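Local coordinates for 2OG-Fe dioxygenase family protein (Methylibium petroleiphilum, PDB 3PL0) that is uncharacterised but probably acts as an iron- and 2-oxoglutarate-dependent dioxygenase built on a double-stranded beta-helix (cupin) fold, at residues 8-11 and 12-16; 25-28 and 29-33; 36-39 and 40-44; 91-95 and 96-100; 210-214 and 215-219. All blocks are in the same frame, centred on the assembly; numbering follows the deposited sequence. Where two conformers were deposited one is given.

In the fold
All five contacts are local and follow one another in series along the chain, so none nests in or crosses another. Contact 1 opens helix 12-22 and touches contact 2, where strand 24-27 turns into helix 29-36. Contact 3 closes the short link from that helix to helix 40-44 and is joined to contact 2 by the bond from Leu40 N to Glu33 OE2. Contact 4 lies apart, in the loop between strands 90-92 and 103-105, its centre about 33 Å from that of contact 2. Contact 5 carries the chain from strand 209-213 of the main cupin-fold sheet to strand 217-226 of the three-stranded sheet. Strands 24-27 and 209-213 pair antiparallel, tying contact 2 to contact 5.

Contact 1: 8-11 and 12-16; sequences LPLG and RATAL
Leu10 CG lies anti to its carbonyl carbon (chi1 -69°), which sends the two methyl groups toward the first turn of helix 12-22. Thr14 CG2 is anti to the backbone N (chi1 -52°) and meets the leucine, while OG1, beside that N, faces the water that joins it to Gly11 N. The motif is a helix N-terminus with Gly11 as N-cap and a hydrophobic staple, in which Leu10, just before the cap, reaches Ala15, the fourth residue of the helix. The staple is light: Leu10 CD1 stands 4.4 Å from Ala15 CB. Its other methyl makes the closer contact, Leu10 CD2 lying 3.7 Å from Thr14 CG2 where the two side chains cross at about a right angle.

The backbone closes the turn with the bond from Ala15 N to Gly11 O, at 2.9 Å and 162°, nearly straight along the carbonyl. Having no side chain, Gly11 cannot cap the helix as serine or threonine would. In place of the direct bond that a capping box would have from the third helical residue to the cap nitrogen, a water joins Thr14 OG1 and Gly11 N.

Around this turn, Leu10 and Ala15 both rest on Cys25, which seats the start of the helix on strand 24-27. Arg12 turns the other way, to Glu129 and Lys133 of helix 118-134 and to Leu35 of helix 29-36. The bridging water accepts from Gly11 N at 3.0 Å and lies 2.7 Å from Thr14 OG1.

Contact 2: 25-28 and 29-33; sequences CVLT and PAALE
Thr28, the N-cap of helix 29-36, meets its partners atom by atom from CB outward. Thr28 CB packs against the following proline ring, 3.4 Å from Pro29 CD, a tight approach imposed by the peptide link between them. From CB the branches part. OG1 sits between the backbone N and the carbonyl carbon (chi1 63°), the crowded position, which points it at the N-H groups of the first helical turn. Thr28 OG1 accepts from Ala31 N at 3.2 Å with an N-H...O angle of 160°, the classical threonine capping bond to the third residue of a helix. Thr28 OG1 also lies 3.7 Å from Ala31 CB and 4.0 Å from Ala30 CB, so two methyl groups of the first turn lie near it. CG2, on the other branch, turns back along the chain and packs against Leu8 O.

The main chain of Thr28 adds the first regular helical bond, from Leu32 N to Thr28 O at 3.0 Å. Residue and helix are thus gripped twice, once by the hydroxyl and once by the carbonyl.

Leu27, one residue before the cap, completes a hydrophobic staple: its CD1 comes to 4.4 Å from Leu32 CD1, while its CB lies 4.0 Å from Ala31 CB. These apolar contacts join the end of the strand to the first turn of the helix, whose directions differ by 80°.

Strand 24-27 pairs with strand 209-213 through Cys25 and Leu27, Leu27 packs on Leu211, and Leu32 touches Val209 of strand 209-213 and Phe43 of helix 40-44.

Contact 3: 36-39 and 40-44; sequences TGMP and LDAFD
Met38, a selenomethionine in the crystal, and Phe43 form the hydrophobic staple that opens helix 40-44, flanking Pro39 at the N-cap. The touch is made close to the backbone, with Met38 CB 3.5 Å from Phe43 CE2. Beyond CB the selenomethionine leaves the ring: bends at chi2 (-75°) and chi3 fold the chain back, and SE comes to lie 3.8 Å from Ala42 CB. Phe43 has its CG anti to its own carbonyl carbon (chi1 -74°), which directs the ring back toward Thr36 and Met38 of the linking loop.

A proline side chain offers no cap, so its carbonyl does the work within the turn. Pro39 O accepts from Ala42 N at 2.9 Å, from well above the carbonyl plane, and weakly from Phe43 N. Leu40 N, at the start of the helix, is met by Glu33 OE2 of the preceding helix.

Leu123 and Ser119 of helix 118-134 also touch the Phe43 ring, which meets Trp207 as well. Thr36 arrives from the opposite direction. Its OG1, hydrogen-bonded to Leu32 O and weakly to Met38 N, lies in the plane of the ring at its edge, 3.5 Å from Phe43 CZ.

Contact 4: 91-95 and 96-100; sequences WQPTT and YNALH
Thr95 grips the next residues twice. Its carbonyl O accepts from Ala98 N at 3.0 Å, closing a type I beta turn, and its hydroxyl OG1 accepts from Asn97 N at 3.1 Å. The second bond is the straighter (166° at the hydrogen, against 152°); the first reaches the oxygen from well above the carbonyl plane. Together they make an ST turn laid over a beta turn. Thr95 OG1 stands opposite its own nitrogen across the CA-CB bond (chi1 174°), which swings the hydroxyl forward over the turn. Replacing this threonine by alanine would probably leave the Asn97 N-H without its acceptor and the turn held by the carbonyl bond alone. The side chain of Asn97 folds beside the same oxygen, its CB 3.5 Å from Thr95 OG1.

Outward from the turn, Ala98 CB packs against Pro93 and Trp91. Pro93 CB presses on it at 3.5 Å, and the far end of the indole touches it too, Trp91 CH2 being 3.8 Å from Ala98 CB. Trp91 also presents its edge to the backbone here, CH2 lying 3.6 Å from Ala98 O. The proline serves both neighbours, since Pro93 CD sits over one face of the indole, offset toward the rim. At the other end of the ring system, Trp91 NE1 is hydrogen-bonded to Gly101 O.

The whole forms the connection between the paired strands 90-92 and 103-105. The C-terminal tail runs alongside it: Trp91 packs on Gln251 and Pro253, and Leu99 shares backbone bonding with Ala254.

Contact 5: 210-214 and 215-219; sequences LLLDD and QQVIH
Asp213 and Leu212 at the end of strand 209-213, with Val217 at the start of the next, carry this tight turn. Asp213 O takes two hydrogens, from Gln216 N at 2.9 Å and from Val217 N at 3.2 Å. Its side chain adds an Asx turn: with CG anti to the backbone N (chi1 177°), OD1 reaches forward to accept from Gln215 N at 3.0 Å, on its anti side and 35° out of the carboxylate plane. OD2 lies alongside Gln216 CG and forms a salt bridge with Arg135. An asparagine in its place would probably weaken the hold on Arg135, leaving that guanidinium without its charged mate.

Leu212 divides its methyls between two residues. CD2 packs on Val217 CG2 at 3.8 Å, while Leu212 CD1 stands over one face of the His219 ring, 3.5 Å from its centroid and 17° off the normal, a CH-pi contact. Two waters link Val217 O to Asp214, one through Asp214 O and one through Asp214 OD1.

His219 NE2 is hydrogen-bonded to Asp168 OD1 and its ring meets that of His166. This grouping in the double-stranded beta-helix is consistent with the His-x-Asp...His facial triad that binds iron in 2-oxoglutarate-dependent dioxygenases.

Contact 1: 8-11 and 12-16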
# COMPACT_ATOMS: atom_id res chain seq x y z
N LEU A 8 -5.75 -7.05 -18.18
CA LEU A 8 -7.20 -7.03 -18.27
C LEU A 8 -7.87 -6.69 -16.91
O LEU A 8 -7.40 -7.09 -15.85
CB LEU A 8 -7.72 -8.36 -18.83
CG LEU A 8 -7.22 -8.71 -20.25
CD1 LEU A 8 -8.05 -9.82 -20.85
CD2 LEU A 8 -7.25 -7.49 -21.16
N PRO A 9 -8.98 -5.93 -16.97
CA PRO A 9 -9.69 -5.53 -15.75
C PRO A 9 -10.49 -6.65 -15.07
O PRO A 9 -11.27 -7.35 -15.72
CB PRO A 9 -10.61 -4.41 -16.24
CG PRO A 9 -10.94 -4.79 -17.65
CD PRO A 9 -9.74 -5.56 -18.18
N LEU A 10 -10.26 -6.87 -13.78
CA LEU A 10 -11.04 -7.81 -13.02
C LEU A 10 -12.27 -7.09 -12.46
O LEU A 10 -12.17 -5.95 -11.97
CB LEU A 10 -10.21 -8.34 -11.85
CG LEU A 10 -9.03 -9.26 -12.16
CD1 LEU A 10 -8.30 -9.61 -10.84
CD2 LEU A 10 -9.52 -10.50 -12.91
N GLY A 11 -13.41 -7.77 -12.49
CA GLY A 11 -14.57 -7.30 -11.77
C GLY A 11 -14.42 -7.75 -10.35
O GLY A 11 -13.61 -8.62 -10.03
N ARG A 12 -15.25 -7.20 -9.48
CA ARG A 12 -15.18 -7.54 -8.07
C ARG A 12 -15.30 -9.03 -7.75
O ARG A 12 -14.56 -9.54 -6.95
CB ARG A 12 -16.30 -6.82 -7.35
CG ARG A 12 -16.15 -6.78 -5.92
CD ARG A 12 -17.49 -6.47 -5.42
NE ARG A 12 -17.41 -5.71 -4.22
CZ ARG A 12 -18.22 -5.89 -3.20
NH1 ARG A 12 -19.15 -6.84 -3.22
NH2 ARG A 12 -18.07 -5.12 -2.14
N ALA A 13 -16.28 -9.71 -8.34
CA ALA A 13 -16.45 -11.13 -8.05
C ALA A 13 -15.21 -11.96 -8.49
O ALA A 13 -14.73 -12.80 -7.74
CB ALA A 13 -17.77 -11.69 -8.67
N THR A 14 -14.67 -11.72 -9.68
CA THR A 14 -13.45 -12.42 -10.05
C THR A 14 -12.31 -12.07 -9.09
O THR A 14 -11.64 -12.96 -8.65
CB THR A 14 -13.02 -12.17 -11.50
OG1 THR A 14 -14.13 -12.43 -12.36
CG2 THR A 14 -11.90 -13.09 -11.91
N ALA A 15 -12.18 -10.79 -8.70
CA ALA A 15 -11.10 -10.36 -7.79
C ALA A 15 -11.19 -11.11 -6.46
O ALA A 15 -10.17 -11.55 -5.91
CB ALA A 15 -11.15 -8.86 -7.57
N LEU A 16 -12.42 -11.27 -5.97
CA LEU A 16 -12.65 -12.08 -4.78
C LEU A 16 -12.21 -13.53 -4.96
O LEU A 16 -11.58 -14.10 -4.08
CB LEU A 16 -14.14 -12.03 -4.36
CG LEU A 16 -14.63 -10.79 -3.62
CD1 LEU A 16 -16.13 -10.91 -3.36
CD2 LEU A 16 -13.91 -10.63 -2.29
O HOH W 1 -13.74 -10.34 -14.09

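Contact 2: 25-28 and 29-33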
# COMPACT_ATOMS: atom_id res chain seq x y z
N CYS A 25 -4.45 -10.17 -5.92
CA CYS A 25 -4.82 -9.89 -7.28
C CYS A 25 -4.41 -8.47 -7.63
O CYS A 25 -4.20 -7.63 -6.74
CB CYS A 25 -6.31 -10.09 -7.50
SG CYS A 25 -7.34 -8.89 -6.67
N VAL A 26 -4.31 -8.21 -8.93
CA VAL A 26 -4.00 -6.89 -9.43
C VAL A 26 -5.23 -6.29 -10.09
O VAL A 26 -5.83 -6.95 -10.93
CB VAL A 26 -2.87 -7.01 -10.45
CG1 VAL A 26 -2.54 -5.61 -11.11
CG2 VAL A 26 -1.63 -7.65 -9.78
N LEU A 27 -5.60 -5.06 -9.73
CA LEU A 27 -6.64 -4.31 -10.43
C LEU A 27 -5.96 -3.31 -11.37
O LEU A 27 -5.15 -2.47 -10.92
CB LEU A 27 -7.53 -3.53 -9.44
CG LEU A 27 -8.16 -4.33 -8.30
CD1 LEU A 27 -8.97 -3.37 -7.46
CD2 LEU A 27 -9.09 -5.46 -8.86
N THR A 28 -6.29 -3.37 -12.65
CA THR A 28 -5.85 -2.35 -13.59
C THR A 28 -6.53 -1.04 -13.18
O THR A 28 -7.56 -1.06 -12.47
CB THR A 28 -6.26 -2.70 -15.05
OG1 THR A 28 -7.70 -2.73 -15.16
CG2 THR A 28 -5.69 -4.07 -15.48
N PRO A 29 -6.00 0.11 -13.64
CA PRO A 29 -6.68 1.38 -13.38
C PRO A 29 -8.15 1.38 -13.82
O PRO A 29 -8.99 1.95 -13.15
CB PRO A 29 -5.85 2.39 -14.17
CG PRO A 29 -4.49 1.74 -14.34
CD PRO A 29 -4.80 0.30 -14.47
N ALA A 30 -8.48 0.72 -14.92
CA ALA A 30 -9.87 0.63 -15.32
C ALA A 30 -10.70 -0.19 -14.29
O ALA A 30 -11.83 0.20 -13.94
CB ALA A 30 -10.00 0.05 -16.78
N ALA A 31 -10.15 -1.29 -13.78
CA ALA A 31 -10.83 -2.09 -12.77
C ALA A 31 -11.07 -1.28 -11.49
O ALA A 31 -12.13 -1.39 -10.88
CB ALA A 31 -10.09 -3.41 -12.48
N LEU A 32 -10.11 -0.43 -11.11
CA LEU A 32 -10.26 0.47 -9.97
C LEU A 32 -11.37 1.48 -10.15
O LEU A 32 -12.20 1.70 -9.25
CB LEU A 32 -8.94 1.21 -9.65
CG LEU A 32 -8.96 1.93 -8.29
CD1 LEU A 32 -9.05 0.97 -7.11
CD2 LEU A 32 -7.77 2.85 -8.12
N GLU A 33 -11.42 2.08 -11.33
CA GLU A 33 -12.54 2.95 -11.70
C GLU A 33 -13.89 2.28 -11.56
O GLU A 33 -14.82 2.83 -11.00
CB GLU A 33 -12.46 3.36 -13.16
CG GLU A 33 -11.63 4.48 -13.46
CD GLU A 33 -11.93 5.00 -14.86
OE1 GLU A 33 -11.99 4.18 -15.80
OE2 GLU A 33 -12.12 6.21 -15.01

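Contact 3: 36-39 and 40-44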
# COMPACT_ATOMS: atom_id res chain seq x y z
N THR A 36 -14.60 1.40 -7.79
CA THR A 36 -14.84 2.50 -6.87
C THR A 36 -15.97 3.40 -7.34
O THR A 36 -16.40 4.23 -6.60
CB THR A 36 -13.57 3.35 -6.70
OG1 THR A 36 -13.21 3.90 -7.98
CG2 THR A 36 -12.40 2.52 -6.12
N GLY A 37 -16.39 3.29 -8.59
CA GLY A 37 -17.29 4.25 -9.21
C GLY A 37 -16.79 5.68 -9.39
O GLY A 37 -17.60 6.58 -9.54
N MSE A 38 -15.48 5.86 -9.40
CA MSE A 38 -14.82 7.16 -9.50
C MSE A 38 -13.95 7.09 -10.74
O MSE A 38 -13.22 6.13 -10.92
CB MSE A 38 -13.81 7.35 -8.39
CG MSE A 38 -14.29 7.83 -7.10
SE MSE A 38 -14.71 9.70 -7.17
CE MSE A 38 -16.58 9.25 -7.03
N PRO A 39 -14.00 8.13 -11.58
CA PRO A 39 -13.14 8.17 -12.76
C PRO A 39 -11.69 8.50 -12.42
O PRO A 39 -11.39 9.14 -11.40
CB PRO A 39 -13.80 9.24 -13.61
CG PRO A 39 -14.42 10.16 -12.64
CD PRO A 39 -14.94 9.25 -11.54
N LEU A 40 -10.77 8.06 -13.25
CA LEU A 40 -9.36 8.28 -12.98
C LEU A 40 -9.03 9.76 -12.76
O LEU A 40 -8.11 10.05 -11.99
CB LEU A 40 -8.49 7.72 -14.10
CG LEU A 40 -8.42 6.19 -14.17
CD1 LEU A 40 -7.59 5.77 -15.37
CD2 LEU A 40 -7.86 5.57 -12.87
N ASP A 41 -9.73 10.70 -13.40
CA ASP A 41 -9.43 12.12 -13.18
C ASP A 41 -9.59 12.51 -11.72
O ASP A 41 -8.84 13.34 -11.20
CB ASP A 41 -10.29 13.03 -14.07
CG ASP A 41 -9.91 12.95 -15.56
OD1 ASP A 41 -8.91 12.28 -15.90
OD2 ASP A 41 -10.61 13.56 -16.39
N ALA A 42 -10.59 11.91 -11.04
CA ALA A 42 -10.81 12.21 -9.62
C ALA A 42 -9.68 11.64 -8.77
O ALA A 42 -9.33 12.22 -7.78
CB ALA A 42 -12.18 11.69 -9.11
N PHE A 43 -9.13 10.49 -9.14
CA PHE A 43 -7.95 9.95 -8.44
C PHE A 43 -6.72 10.85 -8.67
O PHE A 43 -5.93 11.05 -7.76
CB PHE A 43 -7.66 8.50 -8.85
CG PHE A 43 -8.61 7.55 -8.26
CD1 PHE A 43 -8.49 7.18 -6.92
CD2 PHE A 43 -9.64 7.04 -9.01
CE1 PHE A 43 -9.41 6.34 -6.36
CE2 PHE A 43 -10.56 6.17 -8.45
CZ PHE A 43 -10.45 5.82 -7.13
N ASP A 44 -6.62 11.42 -9.87
CA ASP A 44 -5.47 12.29 -10.18
C ASP A 44 -5.36 13.51 -9.26
O ASP A 44 -4.27 14.03 -9.08
CB ASP A 44 -5.45 12.71 -11.64
CG ASP A 44 -5.01 11.57 -12.58
OD1 ASP A 44 -4.38 10.58 -12.13
OD2 ASP A 44 -5.34 11.64 -13.77

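Contact 4: 91-95 and 96-100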
# COMPACT_ATOMS: atom_id res chain seq x y z
N TRP A 91 3.21 1.09 14.80
CA TRP A 91 3.97 0.09 15.55
C TRP A 91 4.82 -0.79 14.64
O TRP A 91 4.34 -1.27 13.63
CB TRP A 91 3.00 -0.80 16.39
CG TRP A 91 3.65 -1.55 17.57
CD1 TRP A 91 4.68 -1.12 18.33
CD2 TRP A 91 3.29 -2.86 18.09
NE1 TRP A 91 5.00 -2.05 19.28
CE2 TRP A 91 4.17 -3.13 19.15
CE3 TRP A 91 2.33 -3.83 17.73
CZ2 TRP A 91 4.10 -4.34 19.92
CZ3 TRP A 91 2.25 -5.02 18.49
CH2 TRP A 91 3.14 -5.26 19.57
N GLN A 92 6.06 -1.03 15.03
CA GLN A 92 7.02 -1.83 14.26
C GLN A 92 7.77 -2.79 15.23
O GLN A 92 9.00 -2.65 15.45
CB GLN A 92 8.03 -0.90 13.54
CG GLN A 92 7.54 -0.29 12.24
CD GLN A 92 8.34 0.96 11.78
OE1 GLN A 92 7.78 1.85 11.14
NE2 GLN A 92 9.61 1.04 12.16
N PRO A 93 7.04 -3.77 15.80
CA PRO A 93 7.69 -4.77 16.66
C PRO A 93 8.57 -5.63 15.77
O PRO A 93 8.34 -5.66 14.55
CB PRO A 93 6.53 -5.57 17.17
CG PRO A 93 5.43 -5.41 16.08
CD PRO A 93 5.59 -4.00 15.66
N THR A 94 9.58 -6.31 16.32
CA THR A 94 10.43 -7.14 15.47
C THR A 94 9.69 -8.39 15.03
O THR A 94 10.17 -9.09 14.12
CB THR A 94 11.78 -7.60 16.14
OG1 THR A 94 11.51 -8.51 17.23
CG2 THR A 94 12.62 -6.42 16.63
N THR A 95 8.55 -8.71 15.67
CA THR A 95 7.80 -9.87 15.25
C THR A 95 6.36 -9.58 15.48
O THR A 95 5.98 -8.92 16.46
CB THR A 95 8.25 -11.15 16.03
OG1 THR A 95 7.41 -12.27 15.72
CG2 THR A 95 8.24 -10.91 17.56
N TYR A 96 5.51 -10.13 14.60
CA TYR A 96 4.07 -10.07 14.83
C TYR A 96 3.59 -10.99 15.94
O TYR A 96 2.43 -11.00 16.28
CB TYR A 96 3.32 -10.26 13.52
CG TYR A 96 3.69 -9.16 12.57
CD1 TYR A 96 3.44 -7.82 12.89
CD2 TYR A 96 4.33 -9.44 11.36
CE1 TYR A 96 3.80 -6.80 12.03
CE2 TYR A 96 4.69 -8.45 10.51
CZ TYR A 96 4.42 -7.12 10.84
OH TYR A 96 4.79 -6.10 9.98
N ASN A 97 4.50 -11.73 16.55
CA ASN A 97 4.20 -12.43 17.82
C ASN A 97 4.30 -11.53 19.06
O ASN A 97 4.07 -12.02 20.17
CB ASN A 97 5.18 -13.59 18.00
CG ASN A 97 4.95 -14.69 17.00
OD1 ASN A 97 3.84 -14.90 16.57
ND2 ASN A 97 6.02 -15.38 16.62
N ALA A 98 4.71 -10.27 18.86
CA ALA A 98 4.93 -9.35 19.96
C ALA A 98 3.61 -8.95 20.59
O ALA A 98 2.61 -8.76 19.91
CB ALA A 98 5.72 -8.10 19.48
N LEU A 99 3.61 -8.90 21.91
CA LEU A 99 2.47 -8.47 22.71
C LEU A 99 2.71 -7.06 23.22
O LEU A 99 1.77 -6.33 23.42
CB LEU A 99 2.32 -9.38 23.91
CG LEU A 99 1.94 -10.80 23.60
CD1 LEU A 99 1.77 -11.52 24.90
CD2 LEU A 99 0.66 -10.83 22.75
N HIS A 100 3.98 -6.68 23.41
CA HIS A 100 4.32 -5.44 24.08
C HIS A 100 5.74 -5.04 23.65
O HIS A 100 6.49 -5.86 23.14
CB HIS A 100 4.24 -5.68 25.59
CG HIS A 100 4.62 -4.53 26.45
ND1 HIS A 100 5.92 -4.18 26.70
CD2 HIS A 100 3.86 -3.69 27.20
CE1 HIS A 100 5.95 -3.16 27.55
NE2 HIS A 100 4.71 -2.85 27.87

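Contact 5: 210-214 and 215-219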
# COMPACT_ATOMS: atom_id res chain seq x y z
N LEU A 210 -2.44 -3.42 -6.22
CA LEU A 210 -2.17 -4.77 -5.80
C LEU A 210 -2.92 -4.99 -4.50
O LEU A 210 -2.63 -4.33 -3.51
CB LEU A 210 -0.67 -4.97 -5.57
CG LEU A 210 -0.17 -6.27 -4.91
CD1 LEU A 210 -0.56 -7.45 -5.78
CD2 LEU A 210 1.34 -6.19 -4.68
N LEU A 211 -3.84 -5.94 -4.51
CA LEU A 211 -4.58 -6.39 -3.34
C LEU A 211 -3.92 -7.64 -2.78
O LEU A 211 -3.57 -8.55 -3.56
CB LEU A 211 -6.04 -6.70 -3.70
CG LEU A 211 -6.83 -5.52 -4.34
CD1 LEU A 211 -8.29 -5.86 -4.63
CD2 LEU A 211 -6.72 -4.20 -3.47
N LEU A 212 -3.69 -7.67 -1.46
CA LEU A 212 -3.00 -8.77 -0.78
C LEU A 212 -3.80 -9.26 0.45
O LEU A 212 -4.29 -8.47 1.25
CB LEU A 212 -1.62 -8.31 -0.25
CG LEU A 212 -0.61 -7.74 -1.24
CD1 LEU A 212 0.52 -6.99 -0.49
CD2 LEU A 212 -0.01 -8.85 -2.14
N ASP A 213 -3.93 -10.57 0.59
CA ASP A 213 -4.40 -11.18 1.83
C ASP A 213 -3.16 -11.39 2.64
O ASP A 213 -2.34 -12.33 2.42
CB ASP A 213 -5.11 -12.48 1.54
CG ASP A 213 -5.57 -13.21 2.79
OD1 ASP A 213 -5.15 -12.87 3.92
OD2 ASP A 213 -6.34 -14.15 2.60
N ASP A 214 -3.00 -10.53 3.61
CA ASP A 214 -1.78 -10.48 4.40
C ASP A 214 -1.52 -11.73 5.24
O ASP A 214 -0.43 -11.91 5.77
CB ASP A 214 -1.80 -9.26 5.31
CG ASP A 214 -0.45 -8.88 5.80
OD1 ASP A 214 0.45 -8.63 4.94
OD2 ASP A 214 -0.26 -8.88 7.03
N GLN A 215 -2.52 -12.59 5.37
CA GLN A 215 -2.34 -13.87 6.08
C GLN A 215 -1.96 -15.02 5.13
O GLN A 215 -1.70 -16.12 5.58
CB GLN A 215 -3.63 -14.22 6.87
CG GLN A 215 -3.93 -13.18 7.99
CD GLN A 215 -5.17 -13.52 8.82
OE1 GLN A 215 -5.84 -14.54 8.62
NE2 GLN A 215 -5.49 -12.65 9.75
N GLN A 216 -1.93 -14.78 3.83
CA GLN A 216 -1.69 -15.86 2.86
C GLN A 216 -0.50 -15.65 1.94
O GLN A 216 -0.00 -16.60 1.37
CB GLN A 216 -2.92 -16.02 2.01
CG GLN A 216 -4.08 -16.63 2.78
CD GLN A 216 -3.77 -18.03 3.24
OE1 GLN A 216 -3.28 -18.85 2.46
NE2 GLN A 216 -4.01 -18.31 4.52
N VAL A 217 -0.06 -14.41 1.77
CA VAL A 217 1.05 -14.09 0.89
C VAL A 217 2.01 -13.15 1.63
O VAL A 217 1.66 -12.54 2.67
CB VAL A 217 0.56 -13.45 -0.43
CG1 VAL A 217 -0.36 -14.42 -1.19
CG2 VAL A 217 -0.15 -12.12 -0.14
N ILE A 218 3.24 -13.15 1.12
CA ILE A 218 4.25 -12.17 1.50
C ILE A 218 4.72 -11.44 0.23
O ILE A 218 4.49 -11.91 -0.89
CB ILE A 218 5.43 -12.79 2.28
CG1 ILE A 218 6.17 -13.87 1.45
CG2 ILE A 218 4.94 -13.34 3.68
CD1 ILE A 218 7.38 -14.44 2.16
N HIS A 219 5.32 -10.28 0.40
CA HIS A 219 5.65 -9.49 -0.78
C HIS A 219 6.86 -8.60 -0.52
O HIS A 219 7.41 -8.54 0.60
CB HIS A 219 4.42 -8.69 -1.21
CG HIS A 219 4.04 -7.61 -0.24
ND1 HIS A 219 4.36 -6.28 -0.44
CD2 HIS A 219 3.42 -7.68 0.96
CE1 HIS A 219 3.94 -5.57 0.60
NE2 HIS A 219 3.35 -6.40 1.46
O HOH W 2 1.48 -13.75 5.18
O HOH W 3 1.55 -9.79 2.76